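Local coordinates for YcaO (Methanopyrus kandleri, PDB 6CIB), which binds ATP-type nucleotides with magnesium and probably uses ATP to drive thioamidation of a peptide backbone amide, at residues A[16-29]-A[69-81]. Sequence-based numbering, arbitrary orientation.
With MG (magnesium ion), chain H; ADP (adenosine-5'-diphosphate), chain G.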
loop_
_atom_site.group_PDB
_atom_site.type_symbol
_atom_site.label_atom_id
_atom_site.label_comp_id
_atom_site.label_asym_id
_atom_site.label_seq_id
_atom_site.Cartn_x
_atom_site.Cartn_y
_atom_site.Cartn_z
ATOM N N PRO A 16 4.417 4.178 -18.374
ATOM C CA PRO A 16 5.613 4.261 -17.511
ATOM C C PRO A 16 6.850 4.860 -18.185
ATOM O O PRO A 16 7.581 5.608 -17.538
ATOM C CB PRO A 16 5.846 2.806 -17.106
ATOM C CG PRO A 16 4.456 2.262 -17.022
ATOM C CD PRO A 16 3.742 2.876 -18.210
ATOM N N LYS A 17 7.072 4.550 -19.463
ATOM C CA LYS A 17 8.190 5.141 -20.217
ATOM C C LYS A 17 8.122 6.673 -20.259
ATOM O O LYS A 17 9.149 7.331 -20.119
ATOM C CB LYS A 17 8.315 4.530 -21.623
ATOM C CG LYS A 17 7.174 4.846 -22.579
ATOM C CD LYS A 17 7.384 4.186 -23.930
ATOM C CE LYS A 17 6.242 4.528 -24.873
ATOM N NZ LYS A 17 6.516 3.948 -26.216
ATOM N N GLU A 18 6.910 7.217 -20.416
ATOM C CA GLU A 18 6.662 8.663 -20.400
ATOM C C GLU A 18 6.964 9.251 -19.021
ATOM O O GLU A 18 7.648 10.269 -18.903
ATOM C CB GLU A 18 5.214 8.962 -20.811
ATOM C CG GLU A 18 5.000 9.005 -22.316
ATOM C CD GLU A 18 3.708 8.343 -22.784
ATOM O OE1 GLU A 18 2.632 8.466 -22.129
ATOM O OE2 GLU A 18 3.772 7.695 -23.853
ATOM N N THR A 19 6.461 8.584 -17.986
ATOM C CA THR A 19 6.657 9.004 -16.603
ATOM C C THR A 19 8.128 8.976 -16.193
ATOM O O THR A 19 8.583 9.893 -15.517
ATOM C CB THR A 19 5.757 8.187 -15.648
ATOM O OG1 THR A 19 4.401 8.397 -16.040
ATOM C CG2 THR A 19 5.921 8.624 -14.177
ATOM N N LEU A 20 8.867 7.953 -16.624
ATOM C CA LEU A 20 10.301 7.882 -16.336
ATOM C C LEU A 20 11.054 9.056 -16.970
ATOM O O LEU A 20 11.910 9.677 -16.323
ATOM C CB LEU A 20 10.915 6.536 -16.762
ATOM C CG LEU A 20 12.362 6.231 -16.318
ATOM C CD1 LEU A 20 12.624 6.515 -14.835
ATOM C CD2 LEU A 20 12.747 4.803 -16.653
ATOM N N ARG A 21 10.710 9.363 -18.219
ATOM C CA ARG A 21 11.322 10.472 -18.952
ATOM C C ARG A 21 11.075 11.785 -18.204
ATOM O O ARG A 21 11.988 12.595 -18.049
ATOM C CB ARG A 21 10.775 10.509 -20.390
ATOM C CG ARG A 21 11.374 11.564 -21.307
ATOM C CD ARG A 21 11.131 11.259 -22.787
ATOM N NE ARG A 21 9.740 10.920 -23.088
ATOM C CZ ARG A 21 9.324 9.787 -23.659
ATOM N NH1 ARG A 21 10.179 8.844 -24.036
ATOM N NH2 ARG A 21 8.028 9.606 -23.870
ATOM N N TRP A 22 9.845 11.940 -17.714
ATOM C CA TRP A 22 9.391 13.080 -16.920
ATOM C C TRP A 22 10.102 13.179 -15.552
ATOM O O TRP A 22 10.535 14.269 -15.160
ATOM C CB TRP A 22 7.868 12.975 -16.784
ATOM C CG TRP A 22 7.157 13.986 -15.926
ATOM C CD1 TRP A 22 6.675 15.209 -16.316
ATOM C CD2 TRP A 22 6.780 13.827 -14.554
ATOM N NE1 TRP A 22 6.044 15.830 -15.260
ATOM C CE2 TRP A 22 6.091 15.004 -14.168
ATOM C CE3 TRP A 22 6.967 12.807 -13.604
ATOM C CZ2 TRP A 22 5.590 15.192 -12.873
ATOM C CZ3 TRP A 22 6.467 12.995 -12.306
ATOM C CH2 TRP A 22 5.791 14.180 -11.959
ATOM N N ILE A 23 10.231 12.049 -14.843
ATOM C CA ILE A 23 10.987 11.976 -13.568
ATOM C C ILE A 23 12.436 12.444 -13.773
ATOM O O ILE A 23 12.962 13.231 -12.976
ATOM C CB ILE A 23 10.941 10.545 -12.938
ATOM C CG1 ILE A 23 9.551 10.253 -12.338
ATOM C CG2 ILE A 23 12.032 10.350 -11.883
ATOM C CD1 ILE A 23 9.247 8.773 -12.121
ATOM N N ARG A 24 13.055 11.963 -14.850
ATOM C CA ARG A 24 14.442 12.283 -15.173
ATOM C C ARG A 24 14.651 13.748 -15.551
ATOM O O ARG A 24 15.606 14.381 -15.087
ATOM C CB ARG A 24 14.960 11.358 -16.264
ATOM C CG ARG A 24 15.451 10.042 -15.705
ATOM C CD ARG A 24 15.493 8.970 -16.764
ATOM N NE ARG A 24 15.938 7.702 -16.190
ATOM C CZ ARG A 24 15.988 6.543 -16.839
ATOM N NH1 ARG A 24 15.605 6.453 -18.111
ATOM N NH2 ARG A 24 16.410 5.456 -16.198
ATOM N N HIS A 25 13.747 14.280 -16.373
ATOM C CA HIS A 25 13.796 15.681 -16.796
ATOM C C HIS A 25 13.687 16.629 -15.599
ATOM O O HIS A 25 14.435 17.612 -15.509
ATOM C CB HIS A 25 12.690 15.975 -17.810
ATOM C CG HIS A 25 12.608 17.416 -18.207
ATOM N ND1 HIS A 25 11.594 18.246 -17.782
ATOM C CD2 HIS A 25 13.429 18.180 -18.966
ATOM C CE1 HIS A 25 11.784 19.458 -18.274
ATOM N NE2 HIS A 25 12.892 19.443 -18.997
ATOM N N ARG A 26 12.772 16.303 -14.685
ATOM C CA ARG A 26 12.490 17.106 -13.498
ATOM C C ARG A 26 13.490 16.886 -12.357
ATOM O O ARG A 26 13.403 17.553 -11.318
ATOM C CB ARG A 26 11.089 16.794 -12.993
ATOM C CG ARG A 26 9.971 17.508 -13.722
ATOM C CD ARG A 26 8.661 17.067 -13.111
ATOM N NE ARG A 26 7.534 17.920 -13.471
ATOM C CZ ARG A 26 7.023 18.869 -12.691
ATOM N NH1 ARG A 26 7.541 19.115 -11.488
ATOM N NH2 ARG A 26 5.987 19.580 -13.124
ATOM N N GLU A 27 14.402 15.930 -12.546
ATOM C CA GLU A 27 15.484 15.622 -11.600
ATOM C C GLU A 27 14.953 15.298 -10.196
ATOM O O GLU A 27 15.560 15.669 -9.175
ATOM C CB GLU A 27 16.518 16.758 -11.581
ATOM C CG GLU A 27 17.165 17.018 -12.939
ATOM C CD GLU A 27 18.326 18.006 -12.895
ATOM O OE1 GLU A 27 18.842 18.311 -11.801
ATOM O OE2 GLU A 27 18.740 18.473 -13.979
ATOM N N LEU A 28 13.820 14.592 -10.161
ATOM C CA LEU A 28 13.096 14.320 -8.912
ATOM C C LEU A 28 13.917 13.546 -7.890
ATOM O O LEU A 28 13.876 13.874 -6.697
ATOM C CB LEU A 28 11.754 13.610 -9.177
ATOM C CG LEU A 28 10.709 14.329 -10.038
ATOM C CD1 LEU A 28 9.506 13.419 -10.234
ATOM C CD2 LEU A 28 10.272 15.673 -9.458
ATOM N N GLU A 29 14.676 12.551 -8.356
ATOM C CA GLU A 29 15.449 11.686 -7.460
ATOM C C GLU A 29 16.541 12.454 -6.722
ATOM O O GLU A 29 16.635 12.361 -5.485
ATOM C CB GLU A 29 15.982 10.445 -8.195
ATOM C CG GLU A 29 14.849 9.497 -8.589
ATOM C CD GLU A 29 15.287 8.072 -8.871
ATOM O OE1 GLU A 29 15.653 7.778 -10.021
ATOM O OE2 GLU A 29 15.218 7.227 -7.957
ATOM N N ILE A 69 11.568 -0.343 -16.583
ATOM C CA ILE A 69 11.044 1.020 -16.602
ATOM C C ILE A 69 10.085 1.238 -15.419
ATOM O O ILE A 69 10.277 2.183 -14.638
ATOM C CB ILE A 69 10.399 1.416 -17.971
ATOM C CG1 ILE A 69 11.481 1.666 -19.040
ATOM C CG2 ILE A 69 9.569 2.689 -17.817
ATOM C CD1 ILE A 69 10.961 1.763 -20.479
ATOM N N GLN A 70 9.087 0.366 -15.263
ATOM C CA GLN A 70 8.105 0.526 -14.166
ATOM C C GLN A 70 8.752 0.424 -12.781
ATOM O O GLN A 70 8.391 1.172 -11.878
ATOM C CB GLN A 70 6.913 -0.447 -14.294
ATOM C CG GLN A 70 5.892 -0.418 -13.136
ATOM C CD GLN A 70 5.283 0.961 -12.847
ATOM O OE1 GLN A 70 5.294 1.861 -13.691
ATOM N NE2 GLN A 70 4.732 1.120 -11.637
ATOM N N ALA A 71 9.714 -0.486 -12.632
ATOM C CA ALA A 71 10.458 -0.613 -11.380
ATOM C C ALA A 71 11.201 0.675 -11.030
ATOM O O ALA A 71 11.257 1.064 -9.856
ATOM C CB ALA A 71 11.418 -1.790 -11.444
ATOM N N ARG A 72 11.753 1.335 -12.050
ATOM C CA ARG A 72 12.502 2.578 -11.872
ATOM C C ARG A 72 11.587 3.775 -11.576
ATOM O O ARG A 72 11.951 4.656 -10.802
ATOM C CB ARG A 72 13.455 2.830 -13.057
ATOM C CG ARG A 72 14.661 1.908 -12.983
ATOM C CD ARG A 72 15.671 2.056 -14.104
ATOM N NE ARG A 72 16.792 1.155 -13.850
ATOM C CZ ARG A 72 17.651 0.706 -14.766
ATOM N NH1 ARG A 72 17.545 1.056 -16.041
ATOM N NH2 ARG A 72 18.625 -0.114 -14.393
ATOM N N VAL A 73 10.402 3.785 -12.181
ATOM C CA VAL A 73 9.348 4.755 -11.850
ATOM C C VAL A 73 8.868 4.537 -10.411
ATOM O O VAL A 73 8.806 5.483 -9.622
ATOM C CB VAL A 73 8.155 4.668 -12.833
ATOM C CG1 VAL A 73 6.994 5.546 -12.363
ATOM C CG2 VAL A 73 8.583 5.077 -14.239
ATOM N N SER A 74 8.549 3.285 -10.087
ATOM C CA SER A 74 8.084 2.888 -8.750
ATOM C C SER A 74 9.081 3.310 -7.658
ATOM O O SER A 74 8.682 3.895 -6.648
ATOM C CB SER A 74 7.851 1.369 -8.734
ATOM O OG SER A 74 7.712 0.865 -7.431
ATOM N N ALA A 75 10.370 3.022 -7.870
ATOM C CA ALA A 75 11.410 3.398 -6.904
ATOM C C ALA A 75 11.514 4.915 -6.735
ATOM O O ALA A 75 11.585 5.400 -5.604
ATOM C CB ALA A 75 12.762 2.797 -7.272
ATOM N N ALA A 76 11.508 5.648 -7.851
ATOM C CA ALA A 76 11.558 7.111 -7.835
ATOM C C ALA A 76 10.386 7.749 -7.074
ATOM O O ALA A 76 10.592 8.623 -6.225
ATOM C CB ALA A 76 11.635 7.663 -9.256
HETATM N N MSE A 77 9.169 7.306 -7.378
HETATM C CA MSE A 77 7.963 7.892 -6.796
HETATM C C MSE A 77 7.792 7.521 -5.338
HETATM O O MSE A 77 7.229 8.296 -4.569
HETATM C CB MSE A 77 6.758 7.553 -7.672
HETATM C CG MSE A 77 6.873 8.107 -9.095
HETATM SE SE MSE A 77 6.783 10.081 -9.071
HETATM C CE MSE A 77 4.811 10.135 -9.114
ATOM N N GLU A 78 8.310 6.353 -4.948
ATOM C CA GLU A 78 8.416 5.946 -3.547
ATOM C C GLU A 78 9.265 6.954 -2.763
ATOM O O GLU A 78 8.857 7.408 -1.687
ATOM C CB GLU A 78 9.013 4.535 -3.455
ATOM C CG GLU A 78 9.244 3.996 -2.046
ATOM C CD GLU A 78 8.009 3.388 -1.412
ATOM O OE1 GLU A 78 7.258 2.666 -2.104
ATOM O OE2 GLU A 78 7.801 3.614 -0.202
ATOM N N CYS A 79 10.436 7.303 -3.305
ATOM C CA CYS A 79 11.279 8.350 -2.721
ATOM C C CYS A 79 10.557 9.694 -2.614
ATOM O O CYS A 79 10.677 10.371 -1.595
ATOM C CB CYS A 79 12.588 8.495 -3.502
ATOM S SG CYS A 79 13.612 7.026 -3.383
ATOM N N VAL A 80 9.786 10.046 -3.646
ATOM C CA VAL A 80 9.067 11.325 -3.705
ATOM C C VAL A 80 7.977 11.408 -2.624
ATOM O O VAL A 80 7.921 12.400 -1.888
ATOM C CB VAL A 80 8.493 11.622 -5.122
ATOM C CG1 VAL A 80 7.512 12.790 -5.092
ATOM C CG2 VAL A 80 9.611 11.952 -6.105
ATOM N N GLU A 81 7.142 10.366 -2.515
ATOM C CA GLU A 81 6.090 10.335 -1.503
ATOM C C GLU A 81 6.651 10.455 -0.081
ATOM O O GLU A 81 6.056 11.135 0.753
ATOM C CB GLU A 81 5.157 9.111 -1.657
ATOM C CG GLU A 81 5.728 7.783 -1.196
ATOM C CD GLU A 81 4.702 6.671 -1.126
ATOM O OE1 GLU A 81 4.024 6.412 -2.135
ATOM O OE2 GLU A 81 4.587 6.025 -0.060
HETATM MG MG MG H . 2.776 4.331 -0.812
HETATM P PB ADP G . 2.942 0.529 -3.784
HETATM O O1B ADP G . 2.134 1.808 -3.857
HETATM O O2B ADP G . 2.138 -0.701 -3.410
HETATM O O3B ADP G . 4.258 0.643 -3.052
HETATM P PA ADP G . 4.447 0.698 -6.261
HETATM O O1A ADP G . 3.969 0.351 -7.645
HETATM O O2A ADP G . 5.733 0.061 -5.807
HETATM O O3A ADP G . 3.243 0.211 -5.335
HETATM O "O5'" ADP G . 4.535 2.299 -6.153
HETATM C "C5'" ADP G . 5.366 3.054 -5.253
HETATM C "C4'" ADP G . 4.984 4.544 -5.344
HETATM O "O4'" ADP G . 5.161 5.015 -6.689
HETATM C "C3'" ADP G . 3.511 4.820 -5.024
HETATM O "O3'" ADP G . 3.371 6.143 -4.471
HETATM C "C2'" ADP G . 2.838 4.775 -6.383
HETATM O "O2'" ADP G . 1.602 5.484 -6.408
HETATM C "C1'" ADP G . 3.905 5.396 -7.279
HETATM N N9 ADP G . 3.866 4.900 -8.673
HETATM C C8 ADP G . 4.083 3.628 -9.056
HETATM N N7 ADP G . 3.973 3.503 -10.398
HETATM C C5 ADP G . 3.705 4.714 -10.898
HETATM C C6 ADP G . 3.478 5.270 -12.252
HETATM N N6 ADP G . 3.534 4.467 -13.341
HETATM N N1 ADP G . 3.214 6.597 -12.347
HETATM C C2 ADP G . 3.157 7.406 -11.262
HETATM N N3 ADP G . 3.361 6.962 -10.000
HETATM C C4 ADP G . 3.636 5.644 -9.760
HETATM O O HOH W 1 14.546 5.539 -10.837
HETATM O O HOH W 2 4.462 2.896 -1.242
HETATM O O HOH W 3 1.209 3.542 -2.179
HETATM O O HOH W 4 2.450 3.698 1.284
#
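Val-73 is the knob of a knobs-into-holes fit, its side chain lodged among Pro-16, Thr-19, Leu-20 and Ile-23 where helix 16-25 crosses 69-81 at 46°, the axes 8.9 Å apart. Its two methyls divide the work. CG1, anti to the backbone N (chi1 172°), lies 3.7 Å from Thr-19 CG2 and also meets the adenine, 3.5 Å from ADP C6, whereas CG2 turns to Leu-20 CB. Further along, Ile-23 lays both CG2 and CD1 against one side of the Ala-76 methyl, and its CD1 also meets Met-77 CG. Beyond the turn at Glu-27, which closes the first helix in a Schellman motif, Leu-28 CB packs on Val-80 CG2. Met-77, a selenomethionine folded back along its chain, brings SE to the edge of the Trp-22 ring, 4.4 Å from CZ3, and CE toward the adenine.

The polar link between the segments is a water; the nucleotide is held by polar groups of 69-81. The water donates to both Glu-29 OE1 (2.6 Å) and Arg-72 O, while the carboxylate itself lies against Ala-76 and forms salt bridges with Lys-37 and Arg-50. Gln-70 reads the adenine with its whole amide: NE2 donates to ADP N7 at 2.8 Å, N-H...N angle 158°, and OE1 accepts from ADP N6 in a longer, more bent bond. Ser-74 OG donates to ADP O2A at 2.7 Å, and Glu-81 binds magnesium, which Leu-148 O also ligates.

The helix pair thus forms one wall of the nucleotide pocket, with Ala-150 next to Met-77. Ala-75 and Cys-79 of helix 68-85 rest on strand 45-54, and Cys-79 also touches strands 34-42 and 57-64.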